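Local atomic coordinates of PBP domain-containing protein (Vibrio parahaemolyticus, PDB entry 3MUQ), a protein that is of unknown function but, as a member of the periplasmic binding protein superfamily, probably binds a small ligand between two lobes. Residues A[55-60]-A[198-203]. Sequence-based numbering, arbitrary orientation.
Sequences VDLVMT and YQVILV
Two antiparallel neighbours in the central mixed sheet of one lobe, strand 57-60 and the 198-203 part of strand 195-203, pair Val58 with Ile201 and Thr60 with Gln199 through reciprocal backbone hydrogen bonds. Val58 N to Ile201 O and Ile201 N to Val58 O are both 2.8 Å; in the second pair, Gln199 N reaches Thr60 O at 2.9 Å, whereas the bond from Thr60 N to Gln199 O is more bent, with 146° at the hydrogen. Just ahead of strand 57-60, Asp56 O accepts a hydrogen bond from Val203 N, which comes from above the carbonyl plane, and a water donates to both Asp56 O and Val203 O. Strand 195-203 running against strand 57-60, itself parallel to strand 6-12, is consistent with the type II periplasmic-binding-protein lobe, in which a late strand lies antiparallel beside early parallel ones. Leu57, Met59, Val200 and Leu202 project from one face, where helix 213-224 packs on Met59 and Leu202. With Leu57 CG set between backbone N and carbonyl carbon (chi1 79°), the side chain carries CD1 against both Val200 CG2, tightly packed at 3.5 Å, and Leu202 CD2 at 3.8 Å. On the other face Val58 CG2 rests 3.9 Å from Ile201 CB. Gln199 NE2 and Thr60 OG1 bind different carboxylate oxygens of Glu66, tying both strands to helix 63-71. Val203 CG2 closes on Val55 O at 3.2 Å, and the buried Asp56 carboxylate is held away from this pairing, OD2 in a salt bridge with Arg8 and OD1 accepting from Asn212 N.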
loop_
_atom_site.group_PDB
_atom_site.type_symbol
_atom_site.label_atom_id
_atom_site.label_comp_id
_atom_site.label_asym_id
_atom_site.label_seq_id
_atom_site.Cartn_x
_atom_site.Cartn_y
_atom_site.Cartn_z
ATOM N N VAL A 55 -5.336 -24.414 2.084
ATOM C CA VAL A 55 -5.202 -23.221 2.912
ATOM C C VAL A 55 -6.312 -22.223 2.555
ATOM O O VAL A 55 -7.033 -22.413 1.570
ATOM C CB VAL A 55 -3.832 -22.533 2.710
ATOM C CG1 VAL A 55 -2.677 -23.436 3.167
ATOM C CG2 VAL A 55 -3.656 -22.106 1.253
ATOM N N ASP A 56 -6.424 -21.146 3.328
ATOM C CA ASP A 56 -7.518 -20.186 3.143
ATOM C C ASP A 56 -7.155 -18.986 2.289
ATOM O O ASP A 56 -8.038 -18.354 1.704
ATOM C CB ASP A 56 -8.035 -19.706 4.492
ATOM C CG ASP A 56 -8.419 -20.856 5.400
ATOM O OD1 ASP A 56 -9.221 -21.706 4.965
ATOM O OD2 ASP A 56 -7.925 -20.906 6.544
ATOM N N LEU A 57 -5.869 -18.648 2.253
ATOM C CA LEU A 57 -5.392 -17.579 1.385
ATOM C C LEU A 57 -3.889 -17.698 1.170
ATOM O O LEU A 57 -3.207 -18.442 1.884
ATOM C CB LEU A 57 -5.771 -16.195 1.940
ATOM C CG LEU A 57 -4.937 -15.585 3.083
ATOM C CD1 LEU A 57 -5.361 -14.130 3.329
ATOM C CD2 LEU A 57 -5.051 -16.410 4.374
ATOM N N VAL A 58 -3.373 -16.964 0.186
ATOM C CA VAL A 58 -1.958 -17.015 -0.144
ATOM C C VAL A 58 -1.329 -15.625 -0.201
ATOM O O VAL A 58 -1.998 -14.626 -0.494
ATOM C CB VAL A 58 -1.697 -17.710 -1.510
ATOM C CG1 VAL A 58 -2.243 -19.143 -1.527
ATOM C CG2 VAL A 58 -2.301 -16.891 -2.626
HETATM N N MSE A 59 -0.036 -15.567 0.083
HETATM C CA MSE A 59 0.714 -14.323 -0.025
HETATM C C MSE A 59 2.010 -14.608 -0.757
HETATM O O MSE A 59 2.867 -15.307 -0.234
HETATM C CB MSE A 59 1.016 -13.770 1.365
HETATM C CG MSE A 59 1.867 -12.493 1.361
HETATM SE SE MSE A 59 2.339 -11.920 3.173
HETATM C CE MSE A 59 0.524 -11.632 3.880
ATOM N N THR A 60 2.142 -14.096 -1.974
ATOM C CA THR A 60 3.343 -14.312 -2.763
ATOM C C THR A 60 3.773 -12.995 -3.426
ATOM O O THR A 60 3.094 -11.967 -3.305
ATOM C CB THR A 60 3.129 -15.403 -3.847
ATOM O OG1 THR A 60 2.013 -15.047 -4.668
ATOM C CG2 THR A 60 2.844 -16.753 -3.212
ATOM N N TYR A 198 4.005 -7.501 -3.794
ATOM C CA TYR A 198 3.392 -8.573 -3.018
ATOM C C TYR A 198 1.888 -8.566 -3.165
ATOM O O TYR A 198 1.261 -7.514 -3.095
ATOM C CB TYR A 198 3.710 -8.410 -1.533
ATOM C CG TYR A 198 5.083 -8.902 -1.159
ATOM C CD1 TYR A 198 6.215 -8.237 -1.599
ATOM C CD2 TYR A 198 5.250 -10.040 -0.374
ATOM C CE1 TYR A 198 7.475 -8.686 -1.281
ATOM C CE2 TYR A 198 6.512 -10.492 -0.042
ATOM C CZ TYR A 198 7.620 -9.809 -0.498
ATOM O OH TYR A 198 8.883 -10.241 -0.181
ATOM N N GLN A 199 1.302 -9.745 -3.342
ATOM C CA GLN A 199 -0.147 -9.862 -3.316
ATOM C C GLN A 199 -0.615 -10.864 -2.276
ATOM O O GLN A 199 0.031 -11.894 -2.027
ATOM C CB GLN A 199 -0.705 -10.302 -4.671
ATOM C CG GLN A 199 -0.704 -9.246 -5.737
ATOM C CD GLN A 199 -1.731 -9.534 -6.812
ATOM O OE1 GLN A 199 -2.841 -9.001 -6.786
ATOM N NE2 GLN A 199 -1.369 -10.386 -7.757
ATOM N N VAL A 200 -1.767 -10.566 -1.701
ATOM C CA VAL A 200 -2.467 -11.516 -0.867
ATOM C C VAL A 200 -3.753 -11.836 -1.616
ATOM O O VAL A 200 -4.468 -10.924 -2.078
ATOM C CB VAL A 200 -2.749 -10.934 0.546
ATOM C CG1 VAL A 200 -3.407 -9.576 0.434
ATOM C CG2 VAL A 200 -3.638 -11.883 1.353
ATOM N N ILE A 201 -4.024 -13.130 -1.774
ATOM C CA ILE A 201 -5.166 -13.582 -2.559
ATOM C C ILE A 201 -5.938 -14.670 -1.823
ATOM O O ILE A 201 -5.358 -15.649 -1.339
ATOM C CB ILE A 201 -4.703 -14.136 -3.921
ATOM C CG1 ILE A 201 -3.727 -13.155 -4.573
ATOM C CG2 ILE A 201 -5.907 -14.436 -4.832
ATOM C CD1 ILE A 201 -3.074 -13.689 -5.851
ATOM N N LEU A 202 -7.250 -14.495 -1.757
ATOM C CA LEU A 202 -8.119 -15.427 -1.062
ATOM C C LEU A 202 -8.394 -16.666 -1.904
ATOM O O LEU A 202 -8.610 -16.569 -3.110
ATOM C CB LEU A 202 -9.447 -14.748 -0.769
ATOM C CG LEU A 202 -9.317 -13.419 -0.032
ATOM C CD1 LEU A 202 -10.719 -12.846 0.223
ATOM C CD2 LEU A 202 -8.540 -13.617 1.265
ATOM N N VAL A 203 -8.430 -17.826 -1.261
ATOM C CA VAL A 203 -8.859 -19.024 -1.958
ATOM C C VAL A 203 -10.344 -18.897 -2.301
ATOM O O VAL A 203 -11.154 -18.488 -1.468
ATOM C CB VAL A 203 -8.551 -20.296 -1.148
ATOM C CG1 VAL A 203 -9.210 -21.525 -1.791
ATOM C CG2 VAL A 203 -7.002 -20.454 -0.984
HETATM O O HOH W 1 -10.750 -17.643 1.190
#